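Local atomic coordinates of histidine acid phosphatase (Bifidobacterium longum subsp. infantis, PDB entry 6RXD), a protein that probably removes phosphate groups from inositol polyphosphates such as phytate, and from 2,3-bisphosphoglycerate, as a histidine acid phosphatase of the MINPP1 subfamily. Residues S86-A91 against F328-Y333. Sequence-based numbering, arbitrary orientation.
Sequences SGITAA and FAFDQY
G87, on a helical turn, lies with its CA 5.4 Å from that of F328, where F328, in extended conformation, precedes the 3-10 segment 330-333 by one residue. With no side chain at G87, the F328 ring settles against the helix backbone: CD2 is 3.6 Å from G87 C. The ring of F328 gets there with CG held between the backbone N and the carbonyl carbon (chi1 36°). I88 CB sits over one face of this ring, 4.2 Å from its centroid, in a CH-pi contact, while A91, one turn on from G87, touches F328 CE2 with its CB at 3.9 Å. I88 also meets F330, the two side chains crossing at about a right angle, with I88 CG2 3.9 Å from F330 CE2. A leucine here, without the flat ring, would probably leave I88 CB without its CH-pi partner and open a gap beside G87 and A91. Between the two phenylalanines in sequence, A329 O accepts from Q332 N and Q332 NE2, which reach it from opposite faces of its plane. A91 also touches H326, which with E94 binds zinc. The contact lays the loop between helices 301-317 and 339-357 against helix 75-95; helix 301-317 adds A315 against F328 and L308 and L311 against F330.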
ATOM      1  N   SER A  86     -10.283 -24.467   1.425  1.00 12.10           N
ATOM      2  CA  SER A  86     -11.689 -24.280   1.790  0.51 14.56           C
ATOM      3  C   SER A  86     -11.848 -23.183   2.828  1.00 17.68           C
ATOM      4  O   SER A  86     -12.783 -22.385   2.780  1.00 16.00           O
ATOM      5  CB  SER A  86     -12.279 -25.583   2.335  0.51 19.91           C
ATOM      6  OG  SER A  86     -12.337 -26.561   1.323  0.51 18.82           O
ATOM      7  N   GLY A  87     -10.916 -23.150   3.782  1.00 14.50           N
ATOM      8  CA  GLY A  87     -10.950 -22.164   4.847  1.00 16.43           C
ATOM      9  C   GLY A  87     -10.770 -20.732   4.368  1.00 15.71           C
ATOM     10  O   GLY A  87     -11.524 -19.849   4.775  1.00 14.21           O
ATOM     11  N   ILE A  88      -9.776 -20.480   3.517  1.00 12.49           N
ATOM     12  CA  ILE A  88      -9.567 -19.107   3.052  1.00 12.50           C
ATOM     13  C   ILE A  88     -10.687 -18.676   2.100  1.00 14.93           C
ATOM     14  O   ILE A  88     -11.099 -17.510   2.073  1.00 14.87           O
ATOM     15  CB  ILE A  88      -8.151 -18.878   2.450  1.00 14.61           C
ATOM     16  CG1 ILE A  88      -7.863 -17.373   2.351  1.00 15.61           C
ATOM     17  CG2 ILE A  88      -8.007 -19.548   1.089  1.00 14.46           C
ATOM     18  CD1 ILE A  88      -6.384 -17.026   2.312  0.66 15.48           C
ATOM     19  N   THR A  89     -11.213 -19.628   1.343  1.00 13.63           N
ATOM     20  CA  THR A  89     -12.341 -19.326   0.473  1.00 12.04           C
ATOM     21  C   THR A  89     -13.565 -18.962   1.309  1.00 12.38           C
ATOM     22  O   THR A  89     -14.233 -17.960   1.050  1.00 13.52           O
ATOM     23  CB  THR A  89     -12.626 -20.508  -0.453  1.00 11.80           C
ATOM     24  OG1 THR A  89     -11.521 -20.650  -1.348  1.00 13.44           O
ATOM     25  CG2 THR A  89     -13.919 -20.293  -1.267  1.00 14.72           C
ATOM     26  N   ALA A  90     -13.837 -19.756   2.343  1.00 12.22           N
ATOM     27  CA  ALA A  90     -14.976 -19.479   3.207  1.00 12.89           C
ATOM     28  C   ALA A  90     -14.854 -18.132   3.909  1.00 12.75           C
ATOM     29  O   ALA A  90     -15.845 -17.437   4.098  1.00 16.15           O
ATOM     30  CB  ALA A  90     -15.164 -20.604   4.225  1.00 16.33           C
ATOM     31  N   ALA A  91     -13.643 -17.763   4.305  1.00 12.12           N
ATOM     32  CA  ALA A  91     -13.421 -16.475   4.950  1.00 15.76           C
ATOM     33  C   ALA A  91     -13.739 -15.330   3.984  1.00 14.75           C
ATOM     34  O   ALA A  91     -14.344 -14.316   4.361  1.00 15.46           O
ATOM     35  CB  ALA A  91     -11.996 -16.377   5.448  1.00 15.38           C
ATOM     36  N   PHE A 328      -7.177 -21.470   8.475  1.00 14.89           N
ATOM     37  CA  PHE A 328      -6.257 -21.857   7.415  1.00 13.33           C
ATOM     38  C   PHE A 328      -4.843 -21.665   7.951  1.00 13.18           C
ATOM     39  O   PHE A 328      -4.616 -20.840   8.838  1.00 17.07           O
ATOM     40  CB  PHE A 328      -6.506 -21.057   6.117  1.00 12.41           C
ATOM     41  CG  PHE A 328      -6.924 -19.619   6.349  1.00 12.04           C
ATOM     42  CD1 PHE A 328      -5.980 -18.595   6.361  1.00 13.30           C
ATOM     43  CD2 PHE A 328      -8.266 -19.295   6.557  1.00 11.57           C
ATOM     44  CE1 PHE A 328      -6.368 -17.273   6.593  1.00 15.06           C
ATOM     45  CE2 PHE A 328      -8.664 -17.982   6.776  1.00 13.43           C
ATOM     46  CZ  PHE A 328      -7.718 -16.966   6.798  1.00 13.14           C
ATOM     47  N   ALA A 329      -3.897 -22.439   7.425  1.00 14.06           N
ATOM     48  CA  ALA A 329      -2.539 -22.428   7.947  1.00 14.36           C
ATOM     49  C   ALA A 329      -1.521 -22.543   6.818  1.00 17.65           C
ATOM     50  O   ALA A 329      -0.751 -23.507   6.743  1.00 17.56           O
ATOM     51  CB  ALA A 329      -2.355 -23.563   8.957  1.00 19.99           C
ATOM     52  N   PHE A 330      -1.525 -21.555   5.928  1.00 15.90           N
ATOM     53  CA  PHE A 330      -0.612 -21.566   4.788  1.00 13.14           C
ATOM     54  C   PHE A 330       0.835 -21.344   5.203  1.00 17.38           C
ATOM     55  O   PHE A 330       1.765 -21.728   4.474  1.00 15.98           O
ATOM     56  CB  PHE A 330      -1.048 -20.542   3.739  1.00 13.85           C
ATOM     57  CG  PHE A 330      -2.313 -20.920   3.022  1.00 13.56           C
ATOM     58  CD1 PHE A 330      -2.290 -21.863   2.004  1.00 14.01           C
ATOM     59  CD2 PHE A 330      -3.530 -20.345   3.367  1.00 12.85           C
ATOM     60  CE1 PHE A 330      -3.451 -22.234   1.340  1.00 15.63           C
ATOM     61  CE2 PHE A 330      -4.700 -20.709   2.701  1.00 12.89           C
ATOM     62  CZ  PHE A 330      -4.663 -21.658   1.695  1.00 12.62           C
ATOM     63  N   ASP A 331       1.037 -20.758   6.382  1.00 16.64           N
ATOM     64  CA  ASP A 331       2.397 -20.549   6.858  1.00 19.87           C
ATOM     65  C   ASP A 331       3.163 -21.858   7.044  1.00 15.90           C
ATOM     66  O   ASP A 331       4.390 -21.860   6.989  1.00 18.34           O
ATOM     67  CB  ASP A 331       2.430 -19.691   8.130  1.00 23.52           C
ATOM     68  CG  ASP A 331       1.589 -20.258   9.241  1.00 38.61           C
ATOM     69  OD1 ASP A 331       0.562 -20.905   8.945  1.00 37.34           O
ATOM     70  OD2 ASP A 331       1.953 -20.043  10.418  1.00 49.14           O
ATOM     71  N   GLN A 332       2.448 -22.972   7.219  1.00 15.40           N
ATOM     72  CA  GLN A 332       3.111 -24.258   7.399  0.59 17.34           C
ATOM     73  C   GLN A 332       3.907 -24.702   6.176  1.00 15.09           C
ATOM     74  O   GLN A 332       4.783 -25.560   6.295  1.00 17.49           O
ATOM     75  CB  GLN A 332       2.100 -25.350   7.712  0.59 16.88           C
ATOM     76  CG  GLN A 332       1.351 -25.791   6.476  0.59 20.42           C
ATOM     77  CD  GLN A 332       0.313 -26.823   6.781  0.59 24.58           C
ATOM     78  OE1 GLN A 332       0.613 -28.016   6.823  0.59 18.93           O
ATOM     79  NE2 GLN A 332      -0.920 -26.378   7.000  0.59 14.85           N
ATOM     80  N   TYR A 333       3.614 -24.125   5.009  1.00 14.35           N
ATOM     81  CA  TYR A 333       4.327 -24.491   3.788  1.00 15.00           C
ATOM     82  C   TYR A 333       5.546 -23.617   3.571  1.00 16.09           C
ATOM     83  O   TYR A 333       6.287 -23.809   2.605  1.00 14.00           O
ATOM     84  CB  TYR A 333       3.418 -24.363   2.556  1.00 12.22           C
ATOM     85  CG  TYR A 333       2.142 -25.174   2.649  1.00 11.80           C
ATOM     86  CD1 TYR A 333       2.184 -26.558   2.792  1.00 12.55           C
ATOM     87  CD2 TYR A 333       0.898 -24.556   2.562  1.00 14.09           C
ATOM     88  CE1 TYR A 333       1.019 -27.303   2.874  1.00 14.45           C
ATOM     89  CE2 TYR A 333      -0.276 -25.295   2.633  1.00 19.42           C
ATOM     90  CZ  TYR A 333      -0.205 -26.663   2.797  1.00 15.80           C
ATOM     91  OH  TYR A 333      -1.362 -27.415   2.875  1.00 15.78           O
TER